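Glutathione S-transferase (PDB 4E8H) binds glutathione as a homodimer and probably catalyses its conjugation to electrophilic substrates. Local coordinates at residues A25-L30 against K194-Y199; T168-D173 against K187-T192. All blocks are in the same frame, centred on the assembly; numbering follows the deposited sequence.

Contact 1. Residues A25-L30 against K194-Y199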
loop_
_atom_site.group_PDB
_atom_site.type_symbol
_atom_site.label_atom_id
_atom_site.label_comp_id
_atom_site.label_asym_id
_atom_site.label_seq_id
_atom_site.Cartn_x
_atom_site.Cartn_y
_atom_site.Cartn_z
ATOM N N ALA B 25 -13.312 9.986 8.214
ATOM C CA ALA B 25 -14.584 10.632 7.883
ATOM C C ALA B 25 -15.053 11.611 8.961
ATOM O O ALA B 25 -15.620 12.660 8.642
ATOM C CB ALA B 25 -15.655 9.588 7.614
ATOM N N ARG B 26 -14.822 11.271 10.229
ATOM C CA ARG B 26 -15.176 12.161 11.335
ATOM C C ARG B 26 -14.358 13.451 11.311
ATOM O O ARG B 26 -14.915 14.542 11.455
ATOM C CB ARG B 26 -15.026 11.452 12.686
ATOM C CG ARG B 26 -16.083 10.382 12.953
ATOM C CD ARG B 26 -17.440 10.990 13.285
ATOM N NE ARG B 26 -17.429 11.658 14.585
ATOM C CZ ARG B 26 -17.741 11.069 15.736
ATOM N NH1 ARG B 26 -18.099 9.790 15.764
ATOM N NH2 ARG B 26 -17.698 11.763 16.864
ATOM N N VAL B 27 -13.045 13.323 11.114
ATOM C CA VAL B 27 -12.142 14.479 11.044
ATOM C C VAL B 27 -12.522 15.412 9.888
ATOM O O VAL B 27 -12.393 16.634 9.996
ATOM C CB VAL B 27 -10.650 14.044 10.948
ATOM C CG1 VAL B 27 -9.729 15.240 10.709
ATOM C CG2 VAL B 27 -10.228 13.317 12.211
ATOM N N LEU B 28 -13.009 14.825 8.797
ATOM C CA LEU B 28 -13.469 15.579 7.631
ATOM C C LEU B 28 -14.925 16.020 7.767
ATOM O O LEU B 28 -15.446 16.730 6.901
ATOM C CB LEU B 28 -13.295 14.748 6.355
ATOM C CG LEU B 28 -11.869 14.416 5.908
ATOM C CD1 LEU B 28 -11.882 13.296 4.886
ATOM C CD2 LEU B 28 -11.151 15.643 5.355
ATOM N N GLU B 29 -15.570 15.585 8.850
ATOM C CA GLU B 29 -16.962 15.939 9.169
ATOM C C GLU B 29 -17.962 15.449 8.115
ATOM O O GLU B 29 -18.888 16.165 7.723
ATOM C CB GLU B 29 -17.099 17.446 9.451
ATOM C CG GLU B 29 -16.203 17.931 10.592
ATOM C CD GLU B 29 -16.257 19.434 10.809
ATOM O OE1 GLU B 29 -16.397 20.189 9.823
ATOM O OE2 GLU B 29 -16.144 19.863 11.977
ATOM N N LEU B 30 -17.755 14.212 7.669
ATOM C CA LEU B 30 -18.664 13.536 6.751
ATOM C C LEU B 30 -19.426 12.475 7.529
ATOM O O LEU B 30 -18.813 11.655 8.219
ATOM C CB LEU B 30 -17.881 12.871 5.610
ATOM C CG LEU B 30 -16.967 13.723 4.722
ATOM C CD1 LEU B 30 -15.987 12.847 3.951
ATOM C CD2 LEU B 30 -17.779 14.584 3.763
ATOM N N LYS B 194 -5.335 12.672 21.629
ATOM C CA LYS B 194 -5.873 13.997 21.954
ATOM C C LYS B 194 -6.433 14.706 20.722
ATOM O O LYS B 194 -7.475 15.363 20.797
ATOM C CB LYS B 194 -4.812 14.870 22.633
ATOM C CG LYS B 194 -4.486 14.458 24.061
ATOM C CD LYS B 194 -3.495 15.419 24.703
ATOM C CE LYS B 194 -3.206 15.044 26.151
ATOM N NZ LYS B 194 -2.358 13.822 26.270
ATOM N N MET B 195 -5.739 14.561 19.594
ATOM C CA MET B 195 -6.196 15.108 18.319
ATOM C C MET B 195 -7.509 14.478 17.856
ATOM O O MET B 195 -8.345 15.149 17.248
ATOM C CB MET B 195 -5.128 14.915 17.237
ATOM C CG MET B 195 -3.895 15.795 17.400
ATOM S SD MET B 195 -4.256 17.558 17.257
ATOM C CE MET B 195 -4.570 17.710 15.500
ATOM N N LEU B 196 -7.684 13.192 18.153
ATOM C CA LEU B 196 -8.808 12.423 17.620
ATOM C C LEU B 196 -10.004 12.276 18.562
ATOM O O LEU B 196 -11.060 11.793 18.144
ATOM C CB LEU B 196 -8.336 11.043 17.143
ATOM C CG LEU B 196 -7.435 11.003 15.903
ATOM C CD1 LEU B 196 -6.867 9.606 15.703
ATOM C CD2 LEU B 196 -8.175 11.472 14.651
ATOM N N GLU B 197 -9.851 12.692 19.819
ATOM C CA GLU B 197 -10.949 12.596 20.791
ATOM C C GLU B 197 -12.202 13.410 20.433
ATOM O O GLU B 197 -13.314 12.967 20.726
ATOM C CB GLU B 197 -10.491 12.909 22.223
ATOM C CG GLU B 197 -9.606 11.836 22.870
ATOM C CD GLU B 197 -10.284 10.479 23.066
ATOM O OE1 GLU B 197 -11.470 10.302 22.701
ATOM O OE2 GLU B 197 -9.609 9.572 23.595
ATOM N N PRO B 198 -12.038 14.594 19.802
ATOM C CA PRO B 198 -13.257 15.261 19.337
ATOM C C PRO B 198 -13.834 14.611 18.074
ATOM O O PRO B 198 -14.875 15.048 17.578
ATOM C CB PRO B 198 -12.789 16.694 19.031
ATOM C CG PRO B 198 -11.393 16.802 19.576
ATOM C CD PRO B 198 -10.843 15.421 19.553
ATOM N N TYR B 199 -13.168 13.571 17.573
ATOM C CA TYR B 199 -13.575 12.917 16.331
ATOM C C TYR B 199 -13.863 11.420 16.490
ATOM O O TYR B 199 -13.641 10.630 15.569
ATOM C CB TYR B 199 -12.529 13.169 15.239
ATOM C CG TYR B 199 -12.313 14.637 14.939
ATOM C CD1 TYR B 199 -13.298 15.389 14.297
ATOM C CD2 TYR B 199 -11.127 15.278 15.300
ATOM C CE1 TYR B 199 -13.110 16.736 14.018
ATOM C CE2 TYR B 199 -10.928 16.629 15.025
ATOM C CZ TYR B 199 -11.925 17.350 14.383
ATOM O OH TYR B 199 -11.738 18.685 14.106
#
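One face of the Tyr199 ring rests on the end of helix 16-27: Val27 CA stands over it in a CH-pi contact, 3.9 Å from the ring centroid and 25° off the normal, displaced toward the rim on the CD1 side. Met195 O lies in the plane of the ring at its edge, and Arg26 O approaches obliquely, 3.4 Å from Tyr199 CD1. The second flat group, the guanidinium of Arg26, carries the backbone carbonyl carbon of Tyr199 over one face, while Pro198 O comes in obliquely at longer range. Tyr199 thus meets Val27 through its ring and Arg26 through its backbone, its O lying 3.3 Å from Arg26 CB. The arginine chain bends at both chi2 and chi3, which brings the guanidinium back beside the Tyr199 carbonyl. Val27 fills the corner between ring and helix end. With CG1 anti to the backbone N (chi1 173°), CG2 lies anti to the carbonyl carbon, beside the backbone N, and touches Tyr199 CG and Leu196 CD2, each at 3.7 Å, the valine crossing both side chains at about a right angle. No hydrogen bond joins the two segments, so packing carries the contact. Helix 16-27 ends here in a Schellman motif with Glu29 at positive phi. The contact joins this helix of the thioredoxin-like N-terminal domain to the turn linking helices 183-196 and 201-213; Arg26 also touches Ile204, Leu196 packs on Tyr201, and Leu28 faces helix 71-82.

Contact 2. Residues T168-D173 against K187-T192; sequences TITNID and KWFERT
Two helices of the all-helical C-terminal domain of the glutathione transferase fold, 160-174 and 183-196, cross steeply here, their short segments 11.5 Å apart at closest axis approach with a crossing angle of -108°. Ile169 is the apolar side chain between them, and its two branches meet different rings. The CG2 methyl sits over one face of Phe189, 3.9 Å from the ring centroid and 19° off the normal, a CH-pi contact shifted toward CD1. The other branch, CG1, meets the edge of the Trp188 indole near its plane, 3.7 Å from CZ3. Phe189 has its CG anti to the backbone N (chi1 -178°), which sends the ring across to helix 160-174, where it slides past Ile169 in the opposite direction. Thr170 OG1 reaches the edge of the same ring, 3.7 Å from CE1. That hydroxyl oxygen is also hydrogen-bonded to Asp205, Tyr201 and Val166 O, so the phenyl edge lies beside a buried hydroxyl with several polar partners. The exposed Asp173 approaches the ring only obliquely, through CG. Thr192 OG1 lies over one face of the indole, toward its rim, and donates to Trp188 O at 2.9 Å. Thr192 N donates to this oxygen as well, and the two reach it from opposite faces of the carbonyl plane, a double grip on one acceptor. At its polar end, Trp188 NE1 bonds Asp162 OD1 near the start of helix 160-174, fixing the indole against that helix. Helix 93-124 packs on Thr168, Asn171 and Ile172, while helix 201-213 meets Thr170, Asn171 and Phe189.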
loop_
_atom_site.group_PDB
_atom_site.type_symbol
_atom_site.label_atom_id
_atom_site.label_comp_id
_atom_site.label_asym_id
_atom_site.label_seq_id
_atom_site.Cartn_x
_atom_site.Cartn_y
_atom_site.Cartn_z
ATOM N N THR B 168 -3.493 0.430 14.740
ATOM C CA THR B 168 -2.614 -0.677 15.109
ATOM C C THR B 168 -2.034 -0.499 16.509
ATOM O O THR B 168 -1.949 -1.458 17.285
ATOM C CB THR B 168 -1.489 -0.850 14.061
ATOM O OG1 THR B 168 -2.063 -1.321 12.838
ATOM C CG2 THR B 168 -0.432 -1.850 14.524
ATOM N N ILE B 169 -1.643 0.731 16.824
ATOM C CA ILE B 169 -1.091 1.051 18.133
ATOM C C ILE B 169 -2.184 0.941 19.199
ATOM O O ILE B 169 -1.927 0.451 20.302
ATOM C CB ILE B 169 -0.383 2.437 18.136
ATOM C CG1 ILE B 169 0.717 2.488 17.058
ATOM C CG2 ILE B 169 0.193 2.769 19.512
ATOM C CD1 ILE B 169 1.769 1.368 17.133
ATOM N N THR B 170 -3.401 1.363 18.855
ATOM C CA THR B 170 -4.556 1.174 19.735
ATOM C C THR B 170 -4.799 -0.315 20.010
ATOM O O THR B 170 -5.021 -0.702 21.161
ATOM C CB THR B 170 -5.837 1.836 19.168
ATOM O OG1 THR B 170 -5.610 3.240 18.985
ATOM C CG2 THR B 170 -7.021 1.652 20.122
ATOM N N ASN B 171 -4.740 -1.145 18.968
ATOM C CA ASN B 171 -4.949 -2.583 19.134
ATOM C C ASN B 171 -3.930 -3.240 20.064
ATOM O O ASN B 171 -4.311 -3.946 20.998
ATOM C CB ASN B 171 -4.981 -3.305 17.785
ATOM C CG ASN B 171 -6.281 -3.085 17.034
ATOM O OD1 ASN B 171 -7.346 -2.922 17.631
ATOM N ND2 ASN B 171 -6.198 -3.085 15.711
ATOM N N ILE B 172 -2.644 -2.991 19.818
ATOM C CA ILE B 172 -1.587 -3.602 20.631
ATOM C C ILE B 172 -1.629 -3.128 22.089
ATOM O O ILE B 172 -1.326 -3.897 23.003
ATOM C CB ILE B 172 -0.169 -3.480 19.992
ATOM C CG1 ILE B 172 0.330 -2.027 19.975
ATOM C CG2 ILE B 172 -0.161 -4.104 18.588
ATOM C CD1 ILE B 172 1.814 -1.877 19.636
ATOM N N ASP B 173 -2.020 -1.871 22.294
ATOM C CA ASP B 173 -2.246 -1.340 23.634
ATOM C C ASP B 173 -3.332 -2.153 24.348
ATOM O O ASP B 173 -3.133 -2.602 25.481
ATOM C CB ASP B 173 -2.622 0.143 23.567
ATOM C CG ASP B 173 -2.831 0.759 24.938
ATOM O OD1 ASP B 173 -1.874 0.785 25.742
ATOM O OD2 ASP B 173 -3.957 1.230 25.206
ATOM N N LYS B 187 4.887 9.264 23.050
ATOM C CA LYS B 187 4.484 10.673 23.021
ATOM C C LYS B 187 3.557 10.964 21.844
ATOM O O LYS B 187 2.572 11.691 21.988
ATOM C CB LYS B 187 5.711 11.591 22.962
ATOM C CG LYS B 187 6.586 11.557 24.208
ATOM C CD LYS B 187 7.921 12.244 23.960
ATOM C CE LYS B 187 8.948 11.850 25.011
ATOM N NZ LYS B 187 10.306 12.376 24.693
ATOM N N TRP B 188 3.885 10.394 20.686
ATOM C CA TRP B 188 3.059 10.517 19.487
ATOM C C TRP B 188 1.664 9.941 19.706
ATOM O O TRP B 188 0.680 10.502 19.227
ATOM C CB TRP B 188 3.732 9.829 18.295
ATOM C CG TRP B 188 2.811 9.566 17.133
ATOM C CD1 TRP B 188 2.550 10.404 16.088
ATOM C CD2 TRP B 188 2.033 8.382 16.901
ATOM N NE1 TRP B 188 1.661 9.819 15.219
ATOM C CE2 TRP B 188 1.327 8.578 15.693
ATOM C CE3 TRP B 188 1.865 7.175 17.595
ATOM C CZ2 TRP B 188 0.463 7.614 15.164
ATOM C CZ3 TRP B 188 1.003 6.216 17.069
ATOM C CH2 TRP B 188 0.315 6.443 15.863
ATOM N N PHE B 189 1.587 8.818 20.418
ATOM C CA PHE B 189 0.308 8.149 20.664
ATOM C C PHE B 189 -0.604 9.001 21.551
ATOM O O PHE B 189 -1.800 9.124 21.275
ATOM C CB PHE B 189 0.538 6.742 21.243
ATOM C CG PHE B 189 -0.726 5.949 21.493
ATOM C CD1 PHE B 189 -1.689 5.783 20.498
ATOM C CD2 PHE B 189 -0.928 5.332 22.726
ATOM C CE1 PHE B 189 -2.849 5.034 20.740
ATOM C CE2 PHE B 189 -2.079 4.581 22.977
ATOM C CZ PHE B 189 -3.042 4.433 21.984
ATOM N N GLU B 190 -0.035 9.604 22.594
ATOM C CA GLU B 190 -0.796 10.493 23.475
ATOM C C GLU B 190 -1.257 11.731 22.713
ATOM O O GLU B 190 -2.392 12.181 22.872
ATOM C CB GLU B 190 0.025 10.890 24.709
ATOM C CG GLU B 190 0.402 9.724 25.630
ATOM C CD GLU B 190 -0.800 8.930 26.129
ATOM O OE1 GLU B 190 -1.792 9.554 26.567
ATOM O OE2 GLU B 190 -0.748 7.681 26.090
ATOM N N ARG B 191 -0.371 12.253 21.866
ATOM C CA ARG B 191 -0.650 13.408 21.017
ATOM C C ARG B 191 -1.807 13.158 20.041
ATOM O O ARG B 191 -2.707 13.988 19.916
ATOM C CB ARG B 191 0.620 13.785 20.247
ATOM C CG ARG B 191 0.569 15.115 19.507
ATOM C CD ARG B 191 1.908 15.432 18.837
ATOM N NE ARG B 191 3.013 15.497 19.796
ATOM C CZ ARG B 191 4.050 14.661 19.823
ATOM N NH1 ARG B 191 4.157 13.680 18.934
ATOM N NH2 ARG B 191 4.994 14.813 20.742
ATOM N N THR B 192 -1.774 12.010 19.364
ATOM C CA THR B 192 -2.736 11.685 18.306
ATOM C C THR B 192 -4.117 11.339 18.875
ATOM O O THR B 192 -5.140 11.722 18.300
ATOM C CB THR B 192 -2.192 10.566 17.381
ATOM O OG1 THR B 192 -0.910 10.955 16.870
ATOM C CG2 THR B 192 -3.134 10.293 16.211
#

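Overall arrangement
Helix 183-196 serves both contacts, whose segments there are separated by Lys193 alone, the second running on past the helix end. Contact 2 fixes its middle to helix 160-174 inside the C-terminal domain; contact 1 uses its end and the following turn to reach helix 16-27 of the N-terminal domain. Their centres are about 16 Å apart. Tyr201 links them, touching Leu196 in contact 1 and Phe189 in contact 2, and its hydroxyl is bonded to Thr170. Contact 1 lies near the surface and away from the glutathione pocket. Contact 2 is buried, and the side chain of Ile169 is about 12 Å from that of Arg72, a glutathione-binding residue, so it does not line the pocket.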